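PDB 6UEH: Cow rumen GH26 endo-mannanase from Metagenome, which probably hydrolyses internal beta-1,4-mannosidic linkages of mannans and galactomannans, and carries an accessory CBM6-type domain beside its catalytic TIM barrel. Local coordinates for residues S26-K31 against F41-N46; M35-G40 against F125-V130; K66-L71 against D95-F100. One frame throughout, in Å; residues are numbered along the deposited sequence.

All three contacts lie in the CBM6 domain and hold parts of the same antiparallel sheet, but they differ in chemistry. Contact 1 is an apolar and aromatic surface contact between a turn and strand 42-44. Contact 2, partly buried, joins a loop to strand 123-132 through calcium and a carboxylate. Contact 3, also near the surface, pairs strands 59-69 and 97-107 by backbone hydrogen bonds, with a salt bridge at the outside. Strand 123-132 runs beside both 42-44 and 59-69, with probable hydrogen bonds from Ala-42 N to Phe-125 O and from Asp-126 N to Lys-66 O. The rings of Phe-41 and Trp-97 meet edge to face between contacts 1 and 3.

Contact 1 of 3, residues S26-K31 against F41-N46; sequences SVYDTK and FAYLTN
Phe-41 opens the contact by reaching to the start of the turn with one corner of its ring: CE2 comes within 3.6 Å of Ser-26 N, while Val-27 N lies at the ring's edge, 4.0 Å from CZ. Its CG sits between the backbone N and the carbonyl carbon (chi1 60°), which turns the ring toward the 26-31 loop. Val-27 CG2 adds a looser touch to the same CZ.

Two residues on, at Tyr-43, CG is anti to the backbone N (chi1 -176°), and the ring stands out from strand 42-44 toward the turn. Val-27 CG1 presses on its phenol end, 3.6 Å from CZ, the two side chains crossing at about a right angle. Tyr-28 comes to the edge of this ring, near its plane, with CE2 3.9 Å from Tyr-43 CE2. Trp-24 packs edge to face with both tyrosines. Thr-45, which follows along the segment, lays its CG2 over the centre of one face of the Tyr-43 ring, 3.6 Å above the plane.

The 26-31 segment keeps its own shape through a type II' turn, in which Val-27 N bonds to Thr-30 O at 2.9 Å and Thr-30 N returns the bond to Val-27 O. Val-27 N is thus bonded within the turn, and what faces the tyrosine ring is a Val-27 methyl and CE2 of Tyr-28. The fit of Val-27 and the aromatic rings probably helps set how the turn lies against the sheet, the two segments meeting by packing alone.

Contact 2 of 3, residues M35-G40 against F125-V130; sequences MYSGKG and FDTITV. With CA (calcium ion), chain B.
Asp-126 and the 35-40 loop grip the same calcium ion. Asp-126 supplies two ligands, OD1 at 2.3 Å and its backbone O at 2.7 Å from the calcium, while the loop bends round to offer the carbonyl oxygens of Ser-37 and Gly-40, each 2.4 Å from the metal. Three carboxylate oxygens of Glu-13 and Glu-15 complete the site.

The carboxylate is also held from the loop side. Ser-37 N donates to the syn lone pair of Asp-126 OD2 at 2.8 Å, with an angle of 161° at the hydrogen, and makes a weak second bond to OD1. A water donates to OD2 from 2.7 Å and also to Met-35 O, linking the carboxylate to the loop two residues before Ser-37. With OD1 on the metal and OD2 bonded to an amide and a water, rotation of the group is restricted; the nearby cation would also be expected to favour its charged form. CG of Asp-126 lies anti to the backbone N and beside its own carbonyl carbon (chi1 -179°), which lets OD1 and the backbone O meet the same ion.

Packing is modest by comparison. Tyr-36 CB rests 3.5 Å from Asp-126 OD1, and its ring leads away, with Gly-40 CA over one face near the rim. Ser-37 CB touches Thr-127 CG2 at 3.9 Å. Gly-38, at a positive phi of 70° that favours glycine, lies between the two carbonyl ligands of the loop and probably helps it curl round the ion. Such a calcium site, built from carboxylates and loop carbonyls at the margin of a beta-sandwich, is characteristic of CBM6 domains, where it is regarded as structural.

Contact 3 of 3, residues K66-L71 against D95-F100; sequences KVAQIL and DTWTDF
Val-67 and Thr-98 form a hydrogen-bonded antiparallel pair next to the non-hydrogen-bonded pair of Lys-66 and Asp-99, where the axes of the short strands 66-69 and 97-100 approach to 4.3 Å with their directions 116° apart. Val-67 N reaches Thr-98 O at 2.8 Å in a nearly straight bond, and Thr-98 N answers to Val-67 O at the same length. Thr-98 OG1 turns back to Thr-96 O, approaching from above the carbonyl plane.

Lys-66 and Asp-99 share one face of the pairing. The lysine chain bends at chi2 and chi3 (83° and 66°), which folds NZ back over the neighbouring strand to Asp-99 OD1 at 3.1 Å, a salt bridge whose hydrogen bond is weak. On the way its CG lies 3.8 Å from Trp-97 CB. With an alanine in place of Lys-66, the carboxylate of Asp-99 would probably lose its cationic partner across the pair and be set free to turn, while Trp-97 CB would lose its aliphatic cover.

The indole of Trp-97 reaches back to strand 66-69, its CE3 and CZ3 meeting the Val-67 to Ala-68 backbone obliquely and CZ3 touching Ala-68 CB at 4.0 Å; it also touches Tyr-36 and Asp-126, and thus lies between this pairing and the calcium site. On the opposite face from Lys-66, Val-67 CG2 packs on Phe-100 CB at 3.8 Å. Beyond the paired residues, Ile-70 CG2 leans on Asp-95 CA at 3.8 Å as the 95-100 segment turns its corner.

Strand 59-69 pairs with 123-132 as well as with 97-107, and Phe-125 lies against Val-67; the strands together form an antiparallel layer consistent with the beta-sandwich fold of CBM6 domains.

Contact 1 of 3, residues S26-K31 against F41-N46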
loop_
_atom_site.group_PDB
_atom_site.type_symbol
_atom_site.label_atom_id
_atom_site.label_comp_id
_atom_site.label_asym_id
_atom_site.label_seq_id
_atom_site.Cartn_x
_atom_site.Cartn_y
_atom_site.Cartn_z
ATOM N N SER A 26 27.908 29.846 -12.564
ATOM C CA SER A 26 27.795 28.839 -13.616
ATOM C C SER A 26 28.383 27.520 -13.126
ATOM O O SER A 26 29.155 27.499 -12.166
ATOM C CB SER A 26 28.498 29.292 -14.900
ATOM O OG SER A 26 29.899 29.359 -14.725
ATOM N N VAL A 27 28.000 26.420 -13.768
ATOM C CA VAL A 27 28.612 25.133 -13.471
ATOM C C VAL A 27 29.925 25.093 -14.234
ATOM O O VAL A 27 30.025 24.500 -15.312
ATOM C CB VAL A 27 27.707 23.947 -13.853
ATOM C CG1 VAL A 27 28.293 22.638 -13.334
ATOM C CG2 VAL A 27 26.310 24.157 -13.292
ATOM N N TYR A 28 30.923 25.756 -13.656
ATOM C CA TYR A 28 32.184 26.057 -14.322
ATOM C C TYR A 28 31.941 26.775 -15.651
ATOM O O TYR A 28 31.628 27.966 -15.656
ATOM C CB TYR A 28 33.010 24.782 -14.495
ATOM C CG TYR A 28 33.456 24.235 -13.156
ATOM C CD1 TYR A 28 34.560 24.763 -12.503
ATOM C CD2 TYR A 28 32.747 23.219 -12.525
ATOM C CE1 TYR A 28 34.961 24.282 -11.269
ATOM C CE2 TYR A 28 33.140 22.731 -11.293
ATOM C CZ TYR A 28 34.248 23.266 -10.670
ATOM O OH TYR A 28 34.645 22.783 -9.444
ATOM N N ASP A 29 32.072 26.073 -16.771
ATOM C CA ASP A 29 31.951 26.735 -18.069
ATOM C C ASP A 29 30.537 26.697 -18.648
ATOM O O ASP A 29 30.281 27.272 -19.705
ATOM C CB ASP A 29 32.930 26.118 -19.070
ATOM C CG ASP A 29 34.322 26.710 -18.963
ATOM O OD1 ASP A 29 34.447 27.865 -18.502
ATOM O OD2 ASP A 29 35.292 26.021 -19.344
ATOM N N THR A 30 29.620 26.030 -17.960
ATOM C CA THR A 30 28.264 25.889 -18.478
ATOM C C THR A 30 27.245 26.650 -17.637
ATOM O O THR A 30 27.002 26.320 -16.477
ATOM C CB THR A 30 27.849 24.409 -18.565
ATOM O OG1 THR A 30 28.734 23.722 -19.460
ATOM C CG2 THR A 30 26.425 24.285 -19.082
ATOM N N LYS A 31 26.658 27.677 -18.242
ATOM C CA LYS A 31 25.623 28.473 -17.597
ATOM C C LYS A 31 24.309 27.712 -17.516
ATOM O O LYS A 31 23.899 27.062 -18.478
ATOM C CB LYS A 31 25.406 29.785 -18.358
ATOM C CG LYS A 31 26.368 30.903 -17.996
ATOM C CD LYS A 31 25.952 31.575 -16.699
ATOM C CE LYS A 31 26.801 32.804 -16.404
ATOM N NZ LYS A 31 26.346 33.495 -15.165
ATOM N N PHE A 41 23.925 30.750 -7.117
ATOM C CA PHE A 41 23.301 29.517 -6.658
ATOM C C PHE A 41 24.292 28.618 -5.929
ATOM O O PHE A 41 25.498 28.864 -5.940
ATOM C CB PHE A 41 22.675 28.761 -7.835
ATOM C CG PHE A 41 23.657 28.377 -8.914
ATOM C CD1 PHE A 41 24.315 27.157 -8.871
ATOM C CD2 PHE A 41 23.906 29.232 -9.977
ATOM C CE1 PHE A 41 25.210 26.801 -9.862
ATOM C CE2 PHE A 41 24.800 28.879 -10.976
ATOM C CZ PHE A 41 25.454 27.662 -10.918
ATOM N N ALA A 42 23.766 27.581 -5.287
ATOM C CA ALA A 42 24.598 26.576 -4.647
ATOM C C ALA A 42 24.827 25.411 -5.602
ATOM O O ALA A 42 23.883 24.895 -6.202
ATOM C CB ALA A 42 23.956 26.091 -3.349
ATOM N N TYR A 43 26.085 25.012 -5.755
ATOM C CA TYR A 43 26.425 23.847 -6.558
ATOM C C TYR A 43 26.748 22.697 -5.615
ATOM O O TYR A 43 27.856 22.601 -5.090
ATOM C CB TYR A 43 27.607 24.143 -7.486
ATOM C CG TYR A 43 27.971 23.021 -8.444
ATOM C CD1 TYR A 43 27.042 22.052 -8.817
ATOM C CD2 TYR A 43 29.253 22.934 -8.973
ATOM C CE1 TYR A 43 27.386 21.032 -9.694
ATOM C CE2 TYR A 43 29.604 21.924 -9.845
ATOM C CZ TYR A 43 28.671 20.974 -10.202
ATOM O OH TYR A 43 29.036 19.971 -11.073
ATOM N N LEU A 44 25.754 21.849 -5.383
ATOM C CA LEU A 44 25.907 20.679 -4.529
ATOM C C LEU A 44 26.721 19.619 -5.251
ATOM O O LEU A 44 26.248 19.046 -6.221
ATOM C CB LEU A 44 24.532 20.125 -4.143
ATOM C CG LEU A 44 24.441 18.769 -3.437
ATOM C CD1 LEU A 44 24.876 18.884 -2.003
ATOM C CD2 LEU A 44 23.027 18.207 -3.515
ATOM N N THR A 45 27.944 19.362 -4.796
ATOM C CA THR A 45 28.768 18.336 -5.431
ATOM C C THR A 45 28.869 17.084 -4.562
ATOM O O THR A 45 28.003 16.209 -4.632
ATOM C CB THR A 45 30.190 18.855 -5.760
ATOM O OG1 THR A 45 30.765 19.472 -4.602
ATOM C CG2 THR A 45 30.138 19.869 -6.902
ATOM N N ASN A 46 29.919 16.996 -3.750
ATOM C CA ASN A 46 30.112 15.832 -2.887
ATOM C C ASN A 46 30.031 16.165 -1.396
ATOM O O ASN A 46 30.513 15.404 -0.556
ATOM C CB ASN A 46 31.456 15.156 -3.189
ATOM C CG ASN A 46 32.642 16.082 -2.987
ATOM O OD1 ASN A 46 32.486 17.252 -2.630
ATOM N ND2 ASN A 46 33.841 15.559 -3.213
#

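Contact 2 of 3, residues M35-G40 against F125-V130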
loop_
_atom_site.group_PDB
_atom_site.type_symbol
_atom_site.label_atom_id
_atom_site.label_comp_id
_atom_site.label_asym_id
_atom_site.label_seq_id
_atom_site.Cartn_x
_atom_site.Cartn_y
_atom_site.Cartn_z
ATOM N N MET A 35 17.586 33.055 -15.309
ATOM C CA MET A 35 18.121 33.971 -14.311
ATOM C C MET A 35 17.960 33.422 -12.900
ATOM O O MET A 35 16.847 33.109 -12.472
ATOM C CB MET A 35 17.427 35.331 -14.414
ATOM C CG MET A 35 17.859 36.331 -13.352
ATOM S SD MET A 35 19.366 37.216 -13.792
ATOM C CE MET A 35 19.442 38.421 -12.474
ATOM N N TYR A 36 19.070 33.306 -12.177
ATOM C CA TYR A 36 19.010 32.901 -10.780
ATOM C C TYR A 36 18.592 34.075 -9.900
ATOM O O TYR A 36 18.746 35.239 -10.280
ATOM C CB TYR A 36 20.359 32.339 -10.307
ATOM C CG TYR A 36 21.563 33.191 -10.654
ATOM C CD1 TYR A 36 21.753 34.442 -10.074
ATOM C CD2 TYR A 36 22.524 32.732 -11.547
ATOM C CE1 TYR A 36 22.858 35.218 -10.388
ATOM C CE2 TYR A 36 23.632 33.499 -11.864
ATOM C CZ TYR A 36 23.794 34.739 -11.283
ATOM O OH TYR A 36 24.895 35.502 -11.597
ATOM N N SER A 37 18.050 33.761 -8.730
ATOM C CA SER A 37 17.719 34.775 -7.744
ATOM C C SER A 37 18.953 35.075 -6.896
ATOM O O SER A 37 19.790 34.202 -6.681
ATOM C CB SER A 37 16.554 34.311 -6.865
ATOM O OG SER A 37 16.202 35.296 -5.913
ATOM N N GLY A 38 19.073 36.311 -6.427
ATOM C CA GLY A 38 20.199 36.688 -5.593
ATOM C C GLY A 38 21.515 36.744 -6.349
ATOM O O GLY A 38 21.545 37.048 -7.541
ATOM N N LYS A 39 22.607 36.440 -5.656
ATOM C CA LYS A 39 23.942 36.597 -6.226
ATOM C C LYS A 39 24.380 35.391 -7.049
ATOM O O LYS A 39 25.373 35.452 -7.771
ATOM C CB LYS A 39 24.960 36.864 -5.116
ATOM C CG LYS A 39 24.739 38.175 -4.381
ATOM C CD LYS A 39 25.786 38.389 -3.300
ATOM C CE LYS A 39 25.611 39.740 -2.624
ATOM N NZ LYS A 39 26.616 39.957 -1.546
ATOM N N GLY A 40 23.642 34.292 -6.940
ATOM C CA GLY A 40 23.972 33.096 -7.693
ATOM C C GLY A 40 23.218 31.869 -7.227
ATOM O O GLY A 40 22.016 31.924 -6.974
ATOM N N PHE A 125 21.159 24.469 -6.986
ATOM C CA PHE A 125 20.052 24.972 -6.184
ATOM C C PHE A 125 20.089 26.496 -6.107
ATOM O O PHE A 125 21.038 27.075 -5.581
ATOM C CB PHE A 125 20.094 24.367 -4.777
ATOM C CG PHE A 125 19.925 22.876 -4.755
ATOM C CD1 PHE A 125 20.994 22.039 -5.026
ATOM C CD2 PHE A 125 18.696 22.309 -4.461
ATOM C CE1 PHE A 125 20.840 20.668 -5.010
ATOM C CE2 PHE A 125 18.537 20.937 -4.442
ATOM C CZ PHE A 125 19.612 20.115 -4.716
ATOM N N ASP A 126 19.056 27.138 -6.647
ATOM C CA ASP A 126 18.963 28.596 -6.639
ATOM C C ASP A 126 18.317 29.088 -5.350
ATOM O O ASP A 126 18.900 29.883 -4.615
ATOM C CB ASP A 126 18.167 29.084 -7.853
ATOM C CG ASP A 126 18.064 30.598 -7.919
ATOM O OD1 ASP A 126 18.922 31.287 -7.326
ATOM O OD2 ASP A 126 17.126 31.102 -8.573
ATOM N N THR A 127 17.099 28.618 -5.095
ATOM C CA THR A 127 16.387 28.917 -3.860
ATOM C C THR A 127 15.729 27.656 -3.315
ATOM O O THR A 127 15.537 26.680 -4.042
ATOM C CB THR A 127 15.298 29.990 -4.060
ATOM O OG1 THR A 127 14.358 29.536 -5.039
ATOM C CG2 THR A 127 15.906 31.312 -4.520
ATOM N N ILE A 128 15.388 27.681 -2.032
ATOM C CA ILE A 128 14.660 26.590 -1.398
ATOM C C ILE A 128 13.467 27.174 -0.646
ATOM O O ILE A 128 13.593 28.203 0.018
ATOM C CB ILE A 128 15.559 25.792 -0.434
ATOM C CG1 ILE A 128 16.806 25.285 -1.166
ATOM C CG2 ILE A 128 14.786 24.638 0.191
ATOM C CD1 ILE A 128 17.932 24.864 -0.242
ATOM N N THR A 129 12.311 26.528 -0.763
ATOM C CA THR A 129 11.091 27.041 -0.149
ATOM C C THR A 129 10.414 25.999 0.735
ATOM O O THR A 129 10.210 24.857 0.323
ATOM C CB THR A 129 10.089 27.525 -1.222
ATOM O OG1 THR A 129 10.645 28.648 -1.918
ATOM C CG2 THR A 129 8.773 27.942 -0.591
ATOM N N VAL A 130 10.079 26.401 1.958
ATOM C CA VAL A 130 9.346 25.544 2.881
ATOM C C VAL A 130 7.990 26.163 3.209
ATOM O O VAL A 130 7.912 27.302 3.670
ATOM C CB VAL A 130 10.131 25.307 4.186
ATOM C CG1 VAL A 130 9.380 24.344 5.093
ATOM C CG2 VAL A 130 11.524 24.777 3.881
HETATM CA CA CA B . 20.098 32.134 -5.535
HETATM O O HOH W 1 15.502 31.352 -10.697
#

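Contact 3 of 3, residues K66-L71 against D95-F100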
loop_
_atom_site.group_PDB
_atom_site.type_symbol
_atom_site.label_atom_id
_atom_site.label_comp_id
_atom_site.label_asym_id
_atom_site.label_seq_id
_atom_site.Cartn_x
_atom_site.Cartn_y
_atom_site.Cartn_z
ATOM N N LYS A 66 14.065 25.743 -6.454
ATOM C CA LYS A 66 14.381 26.121 -7.823
ATOM C C LYS A 66 15.723 25.500 -8.174
ATOM O O LYS A 66 16.766 25.925 -7.667
ATOM C CB LYS A 66 14.426 27.640 -7.980
ATOM C CG LYS A 66 14.515 28.105 -9.423
ATOM C CD LYS A 66 13.145 28.140 -10.069
ATOM C CE LYS A 66 12.264 29.190 -9.412
ATOM N NZ LYS A 66 10.909 29.242 -10.028
ATOM N N VAL A 67 15.699 24.479 -9.024
ATOM C CA VAL A 67 16.899 23.689 -9.256
ATOM C C VAL A 67 17.279 23.572 -10.724
ATOM O O VAL A 67 16.536 23.980 -11.617
ATOM C CB VAL A 67 16.744 22.258 -8.699
ATOM C CG1 VAL A 67 16.325 22.295 -7.237
ATOM C CG2 VAL A 67 15.737 21.475 -9.530
ATOM N N ALA A 68 18.464 23.019 -10.950
ATOM C CA ALA A 68 18.898 22.595 -12.267
ATOM C C ALA A 68 19.729 21.333 -12.090
ATOM O O ALA A 68 20.192 21.042 -10.989
ATOM C CB ALA A 68 19.699 23.683 -12.962
ATOM N N GLN A 69 19.910 20.583 -13.168
ATOM C CA GLN A 69 20.659 19.336 -13.106
ATOM C C GLN A 69 21.139 18.983 -14.506
ATOM O O GLN A 69 20.351 18.548 -15.345
ATOM C CB GLN A 69 19.791 18.219 -12.517
ATOM C CG GLN A 69 20.549 16.962 -12.116
ATOM C CD GLN A 69 20.868 16.072 -13.301
ATOM O OE1 GLN A 69 22.032 15.837 -13.617
ATOM N NE2 GLN A 69 19.830 15.572 -13.963
ATOM N N ILE A 70 22.430 19.180 -14.759
ATOM C CA ILE A 70 22.951 19.051 -16.115
ATOM C C ILE A 70 24.032 17.982 -16.271
ATOM O O ILE A 70 24.669 17.896 -17.318
ATOM C CB ILE A 70 23.531 20.391 -16.616
ATOM C CG1 ILE A 70 24.691 20.838 -15.722
ATOM C CG2 ILE A 70 22.448 21.458 -16.667
ATOM C CD1 ILE A 70 25.444 22.042 -16.256
ATOM N N LEU A 71 24.240 17.163 -15.245
ATOM C CA LEU A 71 25.247 16.108 -15.344
ATOM C C LEU A 71 24.712 14.876 -16.078
ATOM O O LEU A 71 25.409 14.282 -16.904
ATOM C CB LEU A 71 25.751 15.713 -13.954
ATOM C CG LEU A 71 26.940 14.752 -13.964
ATOM C CD1 LEU A 71 28.116 15.382 -14.698
ATOM C CD2 LEU A 71 27.332 14.343 -12.547
ATOM N N ASP A 95 18.256 22.048 -17.757
ATOM C CA ASP A 95 19.320 22.964 -18.158
ATOM C C ASP A 95 18.909 24.416 -17.915
ATOM O O ASP A 95 19.648 25.351 -18.228
ATOM C CB ASP A 95 19.696 22.746 -19.629
ATOM C CG ASP A 95 18.609 23.190 -20.596
ATOM O OD1 ASP A 95 17.446 23.381 -20.179
ATOM O OD2 ASP A 95 18.923 23.332 -21.796
ATOM N N THR A 96 17.716 24.576 -17.353
ATOM C CA THR A 96 17.145 25.875 -17.024
ATOM C C THR A 96 16.553 25.771 -15.623
ATOM O O THR A 96 16.143 24.687 -15.209
ATOM C CB THR A 96 16.058 26.291 -18.038
ATOM O OG1 THR A 96 16.557 26.120 -19.369
ATOM C CG2 THR A 96 15.646 27.741 -17.842
ATOM N N TRP A 97 16.524 26.878 -14.886
ATOM C CA TRP A 97 15.990 26.865 -13.527
ATOM C C TRP A 97 14.544 26.377 -13.509
ATOM O O TRP A 97 13.688 26.908 -14.216
ATOM C CB TRP A 97 16.096 28.250 -12.889
ATOM C CG TRP A 97 17.505 28.685 -12.682
ATOM C CD1 TRP A 97 18.134 29.743 -13.271
ATOM C CD2 TRP A 97 18.478 28.058 -11.836
ATOM N NE1 TRP A 97 19.437 29.819 -12.837
ATOM C CE2 TRP A 97 19.673 28.796 -11.957
ATOM C CE3 TRP A 97 18.452 26.946 -10.985
ATOM C CZ2 TRP A 97 20.831 28.458 -11.258
ATOM C CZ3 TRP A 97 19.606 26.611 -10.294
ATOM C CH2 TRP A 97 20.778 27.364 -10.436
ATOM N N THR A 98 14.289 25.358 -12.696
ATOM C CA THR A 98 12.993 24.691 -12.671
ATOM C C THR A 98 12.562 24.379 -11.239
ATOM O O THR A 98 13.359 23.891 -10.439
ATOM C CB THR A 98 13.033 23.377 -13.483
ATOM O OG1 THR A 98 13.645 23.614 -14.759
ATOM C CG2 THR A 98 11.627 22.821 -13.686
ATOM N N ASP A 99 11.307 24.669 -10.911
ATOM C CA ASP A 99 10.768 24.280 -9.611
ATOM C C ASP A 99 10.645 22.766 -9.523
ATOM O O ASP A 99 10.079 22.133 -10.413
ATOM C CB ASP A 99 9.405 24.926 -9.361
ATOM C CG ASP A 99 9.517 26.350 -8.866
ATOM O OD1 ASP A 99 10.571 26.701 -8.299
ATOM O OD2 ASP A 99 8.546 27.115 -9.036
ATOM N N PHE A 100 11.180 22.187 -8.453
ATOM C CA PHE A 100 11.054 20.754 -8.228
ATOM C C PHE A 100 10.396 20.479 -6.880
ATOM O O PHE A 100 10.723 21.114 -5.880
ATOM C CB PHE A 100 12.418 20.063 -8.299
ATOM C CG PHE A 100 12.332 18.563 -8.269
ATOM C CD1 PHE A 100 12.124 17.846 -9.436
ATOM C CD2 PHE A 100 12.441 17.871 -7.074
ATOM C CE1 PHE A 100 12.033 16.468 -9.414
ATOM C CE2 PHE A 100 12.349 16.491 -7.044
ATOM C CZ PHE A 100 12.147 15.789 -8.216
#